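Local coordinates for ribose 5-phosphate isomerase, putative (Trypanosoma brucei brucei, PDB 6FXS), which probably interconverts ribose 5-phosphate and ribulose 5-phosphate as a ribose-5-phosphate isomerase, at residues Tyr69-Ala74 with Asn100-Ile105; Asn126-Gly131 with Arg141-Thr146; Glu38-Tyr43 with Val84-Cys89. All blocks are in the same frame, centred on the assembly; numbering follows the deposited sequence.

Interaction 1: Tyr69-Ala74 with Asn100-Ile105; sequences YALNVA and NKVPGI
A74 meets the loop with its own backbone already engaged, its N giving a 2.8 Å hydrogen bond to A70 O inside helix 66-78. Its CB points at the loop and touches two apolar groups, 3.7 Å from V102 CG2 and 3.9 Å from I105 CG1. The same helix turn presents its carbonyl: the terminal methyl of I105 reaches A74 O, CD1 to O 3.3 Å, a close methyl-to-carbonyl approach with no polar bond involved. L71, about one turn earlier on the helix, makes the third apolar contact, its CD2 coming within 3.5 Å of V102 CG2, with the two side chains inclined to one another. With chi1 at -173°, V102 holds CG2 opposite its carbonyl carbon, and this one methyl serves both L71 and A74. V102 and I105 can approach one helix together because they are the ends of a type II beta turn, closed by I105 N to V102 O at 3.0 Å. Beside the turn, K101 NZ is paired outside this contact, with an acidic side chain of a neighbouring subunit. The contact thus joins helix 66-78 to the turn leading from helix 93-100 into strand 107-109, a helix-to-loop junction in one outer layer of an alpha/beta/alpha sandwich of Rossmann type.

Interaction 2: Asn126-Gly131 with Arg141-Thr146; sequences NVVCLG and REIIMT
I143 and I144 of the helix meet V128 and L130 of the strand in a beta-alpha unit of the Rossmann-like fold, strand 127-131 being followed in the chain by helix 137-149. The axes of the two segments are antiparallel (180°) and come within 10.1 Å, and four apolar side chains bridge that spacing. Taking the helix in order, R141 starts on the side turned from the strand, where it makes a salt bridge with E46 while M145 SD sits over the centre of one guanidinium face, 3.5 Å above its plane. I143 follows and points at the sheet. Its CG2 methyl, lying opposite the backbone N, is shared between two residues of one strand face, 3.7 Å from L130 CD2 and 3.9 Å from V128 CG2; I143 and L130 run past each other in opposite senses. I144 approaches the other methyl of L130, its CD1 lying 3.7 Å from L130 CD1, so the leucine fork spreads over two consecutive isoleucines. I144 also packs on I40 and Y43 of helix 37-46. T146 ends the segment against H113, A116 and V117 of helix 113-121. Its OG1 donates to E142 O at 2.6 Å, with the donor tilted 34° from the carbonyl plane, while T146 N reaches the same oxygen from the opposite face.

Interaction 3: Glu38-Tyr43 with Val84-Cys89; sequences ESIVRY and VGILVC
I40 opposes two strand residues at once, and its two branches divide the work. At chi1 -58° its CG2 methyl stands opposite the backbone N and CG1 opposite the carbonyl carbon, which sends the branches to different neighbours along the strand. CG2 meets CG2 of I86 at 4.0 Å; here the side chains slip past one another in opposite directions, each offering its branch methyl and not its longer arm. With V88 the approach is different. The side chains point at each other tip to tip, I40 CG1 lying 4.0 Å and I40 CD1 4.1 Å from V88 CG2, so one valine methyl covers the length of the ethyl arm. These separations are ordinary van der Waals spacing, and the small buried area of 112 Å² reflects that I40 alone reaches the strand from this helix segment; the nearest CA atoms, those of I40 and I86, are 8.6 Å apart. The helix belongs to the beta-alpha-beta crossover that links strands 23-29 and 51-55 of the parallel Rossmann-like sheet, and strand 84-89 lies on the far side of 23-29 from 51-55. I86 and V88 alternate with L87, whose side chain leaves by the other sheet face toward M95 and A99 of helix 93-100. On the helix itself, Y43 turns a ring face to the carbonyl of the preceding turn, with S39 O 3.1 Å above the ring plane and over its centre. The hydroxyl of that same serine, S39 OG, hydrogen-bonds to I36 O.

Overall arrangement
Every touching residue in the three contacts is buried, and all three contacts are apolar, but they occupy different layers. Interactions 2 and 3 share one face of the sheet: their centres are 8 Å apart and their strands are neighbours, L130 N lying 2.8 Å from L87 O, a probable hydrogen bond. Interaction 1 sits on the other face, farther from the chain centre and bordering a neighbouring subunit. It pairs helix with loop, whereas the others pair helix with strand, and it buries the largest area, 200 Å². Strand 84-89 serves both faces: I86 and V88 meet I40, while L87 packs on A70 and V73 of helix 66-78. G104 O and N126 ND2, 3.0 Å apart, join interactions 1 and 2.

Interaction 1: Tyr69-Ala74 with Asn100-Ile105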
ATOM      1  N   TYR B  69       2.984   3.577 -25.885  1.00 24.73           N
ATOM      2  CA  TYR B  69       2.669   4.794 -25.239  1.00 25.56           C
ATOM      3  C   TYR B  69       3.729   5.219 -24.212  1.00 25.66           C
ATOM      4  O   TYR B  69       4.079   6.420 -24.142  1.00 24.52           O
ATOM      5  CB  TYR B  69       1.262   4.754 -24.669  1.00 27.38           C
ATOM      6  CG  TYR B  69       0.246   4.627 -25.795  1.00 29.95           C
ATOM      7  CD1 TYR B  69      -0.118   3.379 -26.262  1.00 32.63           C
ATOM      8  CD2 TYR B  69      -0.333   5.750 -26.410  1.00 31.59           C
ATOM      9  CE1 TYR B  69      -1.004   3.208 -27.323  1.00 31.78           C
ATOM     10  CE2 TYR B  69      -1.266   5.595 -27.483  1.00 33.12           C
ATOM     11  CZ  TYR B  69      -1.574   4.314 -27.933  1.00 32.09           C
ATOM     12  OH  TYR B  69      -2.468   4.064 -28.920  1.00 36.80           O
ATOM     13  N   ALA B  70       4.317   4.240 -23.508  1.00 22.91           N
ATOM     14  CA  ALA B  70       5.482   4.501 -22.618  1.00 22.60           C
ATOM     15  C   ALA B  70       6.644   5.176 -23.306  1.00 22.40           C
ATOM     16  O   ALA B  70       7.174   6.158 -22.844  1.00 19.91           O
ATOM     17  CB  ALA B  70       5.985   3.188 -22.045  1.00 23.83           C
ATOM     18  N   LEU B  71       7.044   4.576 -24.418  1.00 21.94           N
ATOM     19  CA  LEU B  71       8.204   5.031 -25.135  1.00 23.30           C
ATOM     20  C   LEU B  71       7.961   6.391 -25.803  1.00 23.57           C
ATOM     21  O   LEU B  71       8.866   7.207 -25.909  1.00 23.76           O
ATOM     22  CB  LEU B  71       8.558   4.025 -26.177  1.00 25.26           C
ATOM     23  CG  LEU B  71       9.111   2.721 -25.596  1.00 28.70           C
ATOM     24  CD1 LEU B  71       9.038   1.614 -26.624  1.00 25.62           C
ATOM     25  CD2 LEU B  71      10.553   2.951 -25.065  1.00 28.92           C
ATOM     26  N   ASN B  72       6.738   6.606 -26.208  1.00 24.48           N
ATOM     27  CA  ASN B  72       6.296   7.876 -26.760  1.00 28.80           C
ATOM     28  C   ASN B  72       6.410   9.054 -25.742  1.00 27.62           C
ATOM     29  O   ASN B  72       7.026  10.088 -26.046  1.00 25.01           O
ATOM     30  CB  ASN B  72       4.853   7.694 -27.137  1.00 33.45           C
ATOM     31  CG  ASN B  72       4.390   8.686 -28.141  1.00 46.12           C
ATOM     32  OD1 ASN B  72       4.197   8.305 -29.286  1.00 59.59           O
ATOM     33  ND2 ASN B  72       4.192   9.950 -27.741  1.00 46.33           N
ATOM     34  N   VAL B  73       5.811   8.882 -24.558  1.00 22.82           N
ATOM     35  CA  VAL B  73       5.955   9.854 -23.444  1.00 22.86           C
ATOM     36  C   VAL B  73       7.406   9.991 -23.058  1.00 22.64           C
ATOM     37  O   VAL B  73       7.919  11.098 -22.906  1.00 22.23           O
ATOM     38  CB  VAL B  73       5.091   9.485 -22.229  1.00 22.05           C
ATOM     39  CG1 VAL B  73       5.425  10.345 -21.023  1.00 21.58           C
ATOM     40  CG2 VAL B  73       3.619   9.682 -22.567  1.00 21.86           C
ATOM     41  N   ALA B  74       8.092   8.853 -22.937  1.00 22.44           N
ATOM     42  CA  ALA B  74       9.478   8.895 -22.443  1.00 23.07           C
ATOM     43  C   ALA B  74      10.359   9.659 -23.419  1.00 21.68           C
ATOM     44  O   ALA B  74      11.180  10.474 -23.024  1.00 21.50           O
ATOM     45  CB  ALA B  74      10.029   7.496 -22.227  1.00 22.41           C
ATOM     46  N   ASN B 100      11.915   3.485 -18.704  1.00 18.43           N
ATOM     47  CA  ASN B 100      13.280   3.482 -18.292  1.00 17.98           C
ATOM     48  C   ASN B 100      14.273   2.974 -19.307  1.00 19.38           C
ATOM     49  O   ASN B 100      15.502   3.225 -19.168  1.00 20.78           O
ATOM     50  CB  ASN B 100      13.430   2.670 -16.991  1.00 18.77           C
ATOM     51  CG  ASN B 100      13.003   3.466 -15.755  1.00 18.78           C
ATOM     52  OD1 ASN B 100      12.191   2.974 -14.854  1.00 20.66           O
ATOM     53  ND2 ASN B 100      13.551   4.626 -15.662  1.00 14.28           N
ATOM     54  N   LYS B 101      13.803   2.298 -20.344  1.00 20.23           N
ATOM     55  CA  LYS B 101      14.708   1.976 -21.431  1.00 20.59           C
ATOM     56  C   LYS B 101      15.206   3.186 -22.234  1.00 20.62           C
ATOM     57  O   LYS B 101      16.198   3.086 -22.890  1.00 23.50           O
ATOM     58  CB  LYS B 101      14.042   1.004 -22.383  1.00 22.55           C
ATOM     59  CG  LYS B 101      13.667  -0.280 -21.722  1.00 23.05           C
ATOM     60  CD  LYS B 101      14.858  -0.967 -21.093  1.00 22.09           C
ATOM     61  CE  LYS B 101      14.406  -2.329 -20.501  1.00 22.17           C
ATOM     62  NZ  LYS B 101      15.660  -3.005 -20.187  1.00 23.21           N
ATOM     63  N   VAL B 102      14.559   4.316 -22.128  1.00 21.28           N
ATOM     64  CA  VAL B 102      14.976   5.516 -22.826  1.00 22.36           C
ATOM     65  C   VAL B 102      16.050   6.336 -22.109  1.00 22.13           C
ATOM     66  O   VAL B 102      15.886   6.683 -20.944  1.00 22.80           O
ATOM     67  CB  VAL B 102      13.727   6.363 -23.122  1.00 22.52           C
ATOM     68  CG1 VAL B 102      14.091   7.551 -24.011  1.00 24.27           C
ATOM     69  CG2 VAL B 102      12.685   5.459 -23.793  1.00 22.89           C
ATOM     70  N   PRO B 103      17.181   6.643 -22.791  1.00 24.08           N
ATOM     71  CA  PRO B 103      18.219   7.355 -22.101  1.00 25.78           C
ATOM     72  C   PRO B 103      17.747   8.715 -21.671  1.00 24.48           C
ATOM     73  O   PRO B 103      16.995   9.366 -22.422  1.00 25.15           O
ATOM     74  CB  PRO B 103      19.361   7.451 -23.134  1.00 27.97           C
ATOM     75  CG  PRO B 103      19.061   6.396 -24.137  1.00 27.15           C
ATOM     76  CD  PRO B 103      17.607   6.198 -24.139  1.00 25.30           C
ATOM     77  N   GLY B 104      18.127   9.114 -20.453  1.00 22.81           N
ATOM     78  CA  GLY B 104      17.726  10.430 -19.871  1.00 21.09           C
ATOM     79  C   GLY B 104      16.468  10.229 -19.009  1.00 20.93           C
ATOM     80  O   GLY B 104      16.026  11.157 -18.364  1.00 20.81           O
ATOM     81  N   ILE B 105      15.794   9.074 -19.085  1.00 17.48           N
ATOM     82  CA  ILE B 105      14.566   8.908 -18.326  1.00 18.10           C
ATOM     83  C   ILE B 105      14.832   8.211 -16.937  1.00 17.04           C
ATOM     84  O   ILE B 105      15.605   7.294 -16.839  1.00 16.92           O
ATOM     85  CB  ILE B 105      13.507   8.134 -19.102  1.00 18.13           C
ATOM     86  CG1 ILE B 105      13.053   8.945 -20.335  1.00 20.88           C
ATOM     87  CG2 ILE B 105      12.287   7.760 -18.247  1.00 18.46           C
ATOM     88  CD1 ILE B 105      12.712  10.386 -20.095  1.00 22.39           C
TER

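Interaction 2: Asn126-Gly131 with Arg141-Thr146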
ATOM      1  N   ASN B 126      11.550  12.022 -13.637  1.00 17.28           N
ATOM      2  CA  ASN B 126      10.887  12.820 -14.687  1.00 18.91           C
ATOM      3  C   ASN B 126       9.629  12.151 -15.331  1.00 18.46           C
ATOM      4  O   ASN B 126       8.955  12.779 -16.144  1.00 17.86           O
ATOM      5  CB  ASN B 126      11.932  13.353 -15.724  1.00 18.51           C
ATOM      6  CG  ASN B 126      12.803  12.300 -16.319  1.00 18.54           C
ATOM      7  OD1 ASN B 126      12.501  11.071 -16.263  1.00 18.28           O
ATOM      8  ND2 ASN B 126      13.887  12.741 -16.961  1.00 17.07           N
ATOM      9  N   VAL B 127       9.332  10.884 -14.997  1.00 16.40           N
ATOM     10  CA  VAL B 127       8.149  10.183 -15.378  1.00 16.71           C
ATOM     11  C   VAL B 127       7.620   9.418 -14.114  1.00 17.05           C
ATOM     12  O   VAL B 127       8.414   8.795 -13.406  1.00 15.78           O
ATOM     13  CB  VAL B 127       8.418   9.170 -16.517  1.00 18.31           C
ATOM     14  CG1 VAL B 127       7.170   8.387 -16.889  1.00 18.31           C
ATOM     15  CG2 VAL B 127       9.007   9.881 -17.737  1.00 19.28           C
ATOM     16  N   VAL B 128       6.349   9.597 -13.778  1.00 16.02           N
ATOM     17  CA  VAL B 128       5.675   8.833 -12.725  1.00 20.45           C
ATOM     18  C   VAL B 128       4.802   7.745 -13.369  1.00 20.72           C
ATOM     19  O   VAL B 128       4.056   8.025 -14.332  1.00 19.13           O
ATOM     20  CB  VAL B 128       4.873   9.727 -11.776  1.00 17.92           C
ATOM     21  CG1 VAL B 128       3.767  10.489 -12.496  1.00 21.08           C
ATOM     22  CG2 VAL B 128       4.313   8.907 -10.624  1.00 16.94           C
ATOM     23  N   CYS B 129       4.884   6.510 -12.865  1.00 18.30           N
ATOM     24  CA  CYS B 129       4.103   5.422 -13.436  1.00 16.56           C
ATOM     25  C   CYS B 129       3.134   4.947 -12.382  1.00 18.55           C
ATOM     26  O   CYS B 129       3.484   4.871 -11.137  1.00 15.52           O
ATOM     27  CB  CYS B 129       5.031   4.295 -13.863  1.00 17.38           C
ATOM     28  SG  CYS B 129       6.299   4.757 -15.054  1.00 21.13           S
ATOM     29  N   LEU B 130       1.896   4.735 -12.823  1.00 15.60           N
ATOM     30  CA  LEU B 130       0.738   4.507 -11.949  1.00 16.60           C
ATOM     31  C   LEU B 130      -0.072   3.301 -12.379  1.00 15.78           C
ATOM     32  O   LEU B 130      -0.110   2.968 -13.606  1.00 16.07           O
ATOM     33  CB  LEU B 130      -0.158   5.708 -11.998  1.00 18.94           C
ATOM     34  CG  LEU B 130       0.567   7.031 -11.644  1.00 20.38           C
ATOM     35  CD1 LEU B 130      -0.411   8.146 -11.920  1.00 21.33           C
ATOM     36  CD2 LEU B 130       0.931   7.019 -10.192  1.00 20.37           C
ATOM     37  N   GLY B 131      -0.718   2.671 -11.400  1.00 16.12           N
ATOM     38  CA  GLY B 131      -1.595   1.525 -11.659  1.00 16.33           C
ATOM     39  C   GLY B 131      -3.045   1.873 -11.409  1.00 17.72           C
ATOM     40  O   GLY B 131      -3.439   2.162 -10.263  1.00 17.49           O
ATOM     41  N   ARG B 141      -4.548  10.858  -7.448  1.00 17.56           N
ATOM     42  CA  ARG B 141      -4.546  12.307  -7.426  1.00 19.94           C
ATOM     43  C   ARG B 141      -3.459  12.834  -6.497  1.00 17.60           C
ATOM     44  O   ARG B 141      -2.704  13.770  -6.851  1.00 15.73           O
ATOM     45  CB  ARG B 141      -5.922  12.828  -6.968  1.00 19.96           C
ATOM     46  CG  ARG B 141      -5.943  14.340  -6.670  1.00 21.93           C
ATOM     47  CD  ARG B 141      -7.393  14.746  -6.409  1.00 24.62           C
ATOM     48  NE  ARG B 141      -7.512  16.157  -6.204  1.00 24.24           N
ATOM     49  CZ  ARG B 141      -7.179  16.804  -5.101  1.00 27.41           C
ATOM     50  NH1 ARG B 141      -6.624  16.202  -4.066  1.00 27.24           N
ATOM     51  NH2 ARG B 141      -7.364  18.091  -5.053  1.00 27.89           N
ATOM     52  N   GLU B 142      -3.403  12.276  -5.276  1.00 15.33           N
ATOM     53  CA  GLU B 142      -2.332  12.718  -4.331  1.00 15.29           C
ATOM     54  C   GLU B 142      -0.960  12.551  -4.920  1.00 15.11           C
ATOM     55  O   GLU B 142      -0.090  13.443  -4.802  1.00 16.41           O
ATOM     56  CB  GLU B 142      -2.451  11.959  -2.978  1.00 18.40           C
ATOM     57  CG  GLU B 142      -1.482  12.360  -1.892  1.00 19.32           C
ATOM     58  CD  GLU B 142      -1.572  11.392  -0.737  1.00 22.99           C
ATOM     59  OE1 GLU B 142      -1.532  10.148  -0.849  1.00 28.98           O
ATOM     60  OE2 GLU B 142      -1.779  11.861   0.293  1.00 24.21           O
ATOM     61  N   ILE B 143      -0.721  11.399  -5.509  1.00 13.74           N
ATOM     62  CA  ILE B 143       0.582  11.082  -6.060  1.00 14.88           C
ATOM     63  C   ILE B 143       0.935  12.109  -7.179  1.00 16.23           C
ATOM     64  O   ILE B 143       2.043  12.626  -7.220  1.00 15.68           O
ATOM     65  CB  ILE B 143       0.644   9.627  -6.664  1.00 13.59           C
ATOM     66  CG1 ILE B 143       0.602   8.517  -5.553  1.00 13.99           C
ATOM     67  CG2 ILE B 143       1.861   9.450  -7.578  1.00 13.54           C
ATOM     68  CD1 ILE B 143       0.098   7.151  -6.058  1.00 15.35           C
ATOM     69  N   ILE B 144       0.011  12.338  -8.108  1.00 17.11           N
ATOM     70  CA  ILE B 144       0.258  13.234  -9.241  1.00 17.20           C
ATOM     71  C   ILE B 144       0.566  14.663  -8.772  1.00 15.23           C
ATOM     72  O   ILE B 144       1.586  15.278  -9.149  1.00 16.44           O
ATOM     73  CB  ILE B 144      -0.921  13.153 -10.253  1.00 16.95           C
ATOM     74  CG1 ILE B 144      -0.794  11.865 -11.050  1.00 18.25           C
ATOM     75  CG2 ILE B 144      -0.931  14.375 -11.179  1.00 17.62           C
ATOM     76  CD1 ILE B 144      -2.094  11.405 -11.661  1.00 18.42           C
ATOM     77  N   MET B 145      -0.236  15.127  -7.852  1.00 17.00           N
ATOM     78  CA  MET B 145      -0.029  16.486  -7.318  1.00 19.16           C
ATOM     79  C   MET B 145       1.315  16.587  -6.626  1.00 20.88           C
ATOM     80  O   MET B 145       2.044  17.611  -6.777  1.00 18.69           O
ATOM     81  CB  MET B 145      -1.185  16.935  -6.409  1.00 19.68           C
ATOM     82  CG  MET B 145      -2.498  17.052  -7.218  1.00 21.62           C
ATOM     83  SD  MET B 145      -3.941  17.535  -6.254  1.00 23.33           S
ATOM     84  CE  MET B 145      -3.506  19.216  -5.754  1.00 25.00           C
ATOM     85  N   THR B 146       1.636  15.542  -5.847  1.00 18.68           N
ATOM     86  CA  THR B 146       2.867  15.536  -5.066  1.00 18.05           C
ATOM     87  C   THR B 146       4.054  15.444  -6.049  1.00 16.02           C
ATOM     88  O   THR B 146       5.058  16.131  -5.915  1.00 15.54           O
ATOM     89  CB  THR B 146       2.869  14.337  -4.057  1.00 18.11           C
ATOM     90  OG1 THR B 146       1.751  14.490  -3.211  1.00 15.95           O
ATOM     91  CG2 THR B 146       4.104  14.302  -3.206  1.00 17.01           C
TER

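Interaction 3: Glu38-Tyr43 with Val84-Cys89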
ATOM      1  N   GLU B  38      -9.159  10.914 -18.111  1.00 23.10           N
ATOM      2  CA  GLU B  38      -9.710  12.272 -17.914  1.00 27.46           C
ATOM      3  C   GLU B  38      -9.534  12.759 -16.489  1.00 24.51           C
ATOM      4  O   GLU B  38      -9.252  13.941 -16.286  1.00 19.02           O
ATOM      5  CB  GLU B  38     -11.181  12.402 -18.353  1.00 30.04           C
ATOM      6  CG  GLU B  38     -11.307  12.264 -19.880  1.00 35.18           C
ATOM      7  CD  GLU B  38     -12.736  12.212 -20.406  1.00 45.14           C
ATOM      8  OE1 GLU B  38     -13.688  12.287 -19.624  1.00 47.39           O
ATOM      9  OE2 GLU B  38     -12.896  12.082 -21.634  1.00 55.85           O
ATOM     10  N   SER B  39      -9.699  11.852 -15.519  1.00 26.53           N
ATOM     11  CA  SER B  39      -9.392  12.198 -14.117  1.00 24.72           C
ATOM     12  C   SER B  39      -7.857  12.526 -14.002  1.00 20.49           C
ATOM     13  O   SER B  39      -7.492  13.450 -13.341  1.00 20.85           O
ATOM     14  CB  SER B  39      -9.851  11.055 -13.179  1.00 27.95           C
ATOM     15  OG  SER B  39      -8.989   9.914 -13.372  1.00 27.28           O
ATOM     16  N   ILE B  40      -6.987  11.807 -14.689  1.00 20.67           N
ATOM     17  CA  ILE B  40      -5.543  12.085 -14.595  1.00 22.38           C
ATOM     18  C   ILE B  40      -5.210  13.519 -15.102  1.00 25.27           C
ATOM     19  O   ILE B  40      -4.465  14.273 -14.469  1.00 22.81           O
ATOM     20  CB  ILE B  40      -4.725  11.132 -15.455  1.00 22.52           C
ATOM     21  CG1 ILE B  40      -4.950   9.646 -15.079  1.00 25.22           C
ATOM     22  CG2 ILE B  40      -3.244  11.494 -15.403  1.00 23.51           C
ATOM     23  CD1 ILE B  40      -4.743   9.286 -13.625  1.00 22.82           C
ATOM     24  N   VAL B  41      -5.779  13.874 -16.270  1.00 22.77           N
ATOM     25  CA  VAL B  41      -5.664  15.253 -16.854  1.00 23.63           C
ATOM     26  C   VAL B  41      -6.110  16.300 -15.843  1.00 19.86           C
ATOM     27  O   VAL B  41      -5.427  17.285 -15.597  1.00 23.21           O
ATOM     28  CB  VAL B  41      -6.511  15.327 -18.202  1.00 22.86           C
ATOM     29  CG1 VAL B  41      -6.536  16.720 -18.819  1.00 24.40           C
ATOM     30  CG2 VAL B  41      -5.953  14.332 -19.149  1.00 23.12           C
ATOM     31  N   ARG B  42      -7.233  16.056 -15.221  1.00 20.51           N
ATOM     32  CA  ARG B  42      -7.764  16.969 -14.198  1.00 24.63           C
ATOM     33  C   ARG B  42      -6.891  17.055 -12.945  1.00 25.25           C
ATOM     34  O   ARG B  42      -6.672  18.159 -12.397  1.00 22.87           O
ATOM     35  CB  ARG B  42      -9.163  16.536 -13.789  1.00 26.89           C
ATOM     36  CG  ARG B  42      -9.890  17.445 -12.844  1.00 35.47           C
ATOM     37  CD  ARG B  42     -11.161  16.805 -12.251  1.00 42.02           C
ATOM     38  NE  ARG B  42     -11.722  15.848 -13.212  1.00 50.18           N
ATOM     39  CZ  ARG B  42     -12.057  14.577 -12.975  1.00 49.30           C
ATOM     40  NH1 ARG B  42     -11.959  14.044 -11.751  1.00 51.36           N
ATOM     41  NH2 ARG B  42     -12.527  13.830 -13.989  1.00 51.62           N
ATOM     42  N   TYR B  43      -6.326  15.920 -12.526  1.00 21.44           N
ATOM     43  CA  TYR B  43      -5.396  15.988 -11.383  1.00 21.22           C
ATOM     44  C   TYR B  43      -4.154  16.809 -11.731  1.00 19.05           C
ATOM     45  O   TYR B  43      -3.685  17.560 -10.894  1.00 19.71           O
ATOM     46  CB  TYR B  43      -5.000  14.594 -10.909  1.00 19.03           C
ATOM     47  CG  TYR B  43      -6.141  13.670 -10.544  1.00 18.61           C
ATOM     48  CD1 TYR B  43      -7.375  14.126 -10.087  1.00 18.36           C
ATOM     49  CD2 TYR B  43      -5.971  12.321 -10.646  1.00 19.55           C
ATOM     50  CE1 TYR B  43      -8.427  13.252  -9.812  1.00 17.50           C
ATOM     51  CE2 TYR B  43      -6.975  11.428 -10.335  1.00 19.33           C
ATOM     52  CZ  TYR B  43      -8.193  11.873  -9.903  1.00 19.35           C
ATOM     53  OH  TYR B  43      -9.097  10.865  -9.623  1.00 19.46           O
ATOM     54  N   VAL B  84       7.692  16.703 -17.960  1.00 20.77           N
ATOM     55  CA  VAL B  84       7.365  15.586 -17.028  1.00 21.82           C
ATOM     56  C   VAL B  84       6.459  14.647 -17.789  1.00 21.53           C
ATOM     57  O   VAL B  84       5.660  15.124 -18.648  1.00 22.46           O
ATOM     58  CB  VAL B  84       6.517  16.041 -15.808  1.00 22.88           C
ATOM     59  CG1 VAL B  84       6.430  14.915 -14.758  1.00 26.44           C
ATOM     60  CG2 VAL B  84       7.085  17.265 -15.137  1.00 25.14           C
ATOM     61  N   GLY B  85       6.565  13.333 -17.483  1.00 17.75           N
ATOM     62  CA  GLY B  85       5.627  12.325 -17.927  1.00 17.62           C
ATOM     63  C   GLY B  85       4.773  11.630 -16.923  1.00 18.59           C
ATOM     64  O   GLY B  85       5.178  11.476 -15.705  1.00 20.23           O
ATOM     65  N   ILE B  86       3.585  11.195 -17.330  1.00 17.85           N
ATOM     66  CA  ILE B  86       2.712  10.377 -16.462  1.00 18.73           C
ATOM     67  C   ILE B  86       2.281   9.200 -17.320  1.00 23.65           C
ATOM     68  O   ILE B  86       1.803   9.395 -18.472  1.00 20.00           O
ATOM     69  CB  ILE B  86       1.492  11.163 -15.927  1.00 19.12           C
ATOM     70  CG1 ILE B  86       1.942  12.315 -15.024  1.00 19.58           C
ATOM     71  CG2 ILE B  86       0.541  10.257 -15.183  1.00 18.93           C
ATOM     72  CD1 ILE B  86       0.908  13.353 -14.708  1.00 21.55           C
ATOM     73  N   LEU B  87       2.485   7.979 -16.820  1.00 21.01           N
ATOM     74  CA  LEU B  87       2.073   6.752 -17.513  1.00 18.75           C
ATOM     75  C   LEU B  87       1.170   5.942 -16.597  1.00 21.17           C
ATOM     76  O   LEU B  87       1.509   5.706 -15.402  1.00 15.32           O
ATOM     77  CB  LEU B  87       3.271   5.958 -17.984  1.00 20.10           C
ATOM     78  CG  LEU B  87       4.185   6.698 -18.983  1.00 21.15           C
ATOM     79  CD1 LEU B  87       5.419   5.868 -19.183  1.00 22.47           C
ATOM     80  CD2 LEU B  87       3.408   6.798 -20.324  1.00 23.71           C
ATOM     81  N   VAL B  88       0.022   5.530 -17.155  1.00 20.28           N
ATOM     82  CA  VAL B  88      -0.978   4.752 -16.470  1.00 21.64           C
ATOM     83  C   VAL B  88      -1.280   3.431 -17.194  1.00 24.45           C
ATOM     84  O   VAL B  88      -1.779   3.441 -18.335  1.00 21.29           O
ATOM     85  CB  VAL B  88      -2.304   5.492 -16.332  1.00 21.65           C
ATOM     86  CG1 VAL B  88      -3.233   4.671 -15.442  1.00 24.13           C
ATOM     87  CG2 VAL B  88      -2.119   6.843 -15.694  1.00 24.38           C
ATOM     88  N   CYS B  89      -1.017   2.304 -16.533  1.00 25.66           N
ATOM     89  CA  CYS B  89      -1.437   0.969 -17.019  1.00 24.67           C
ATOM     90  C   CYS B  89      -2.089   0.300 -15.803  1.00 21.78           C
ATOM     91  O   CYS B  89      -2.482   0.962 -14.827  1.00 22.29           O
ATOM     92  CB  CYS B  89      -0.256   0.172 -17.646  1.00 27.08           C
ATOM     93  SG  CYS B  89       1.159  -0.593 -16.634  1.00 27.70           S
TER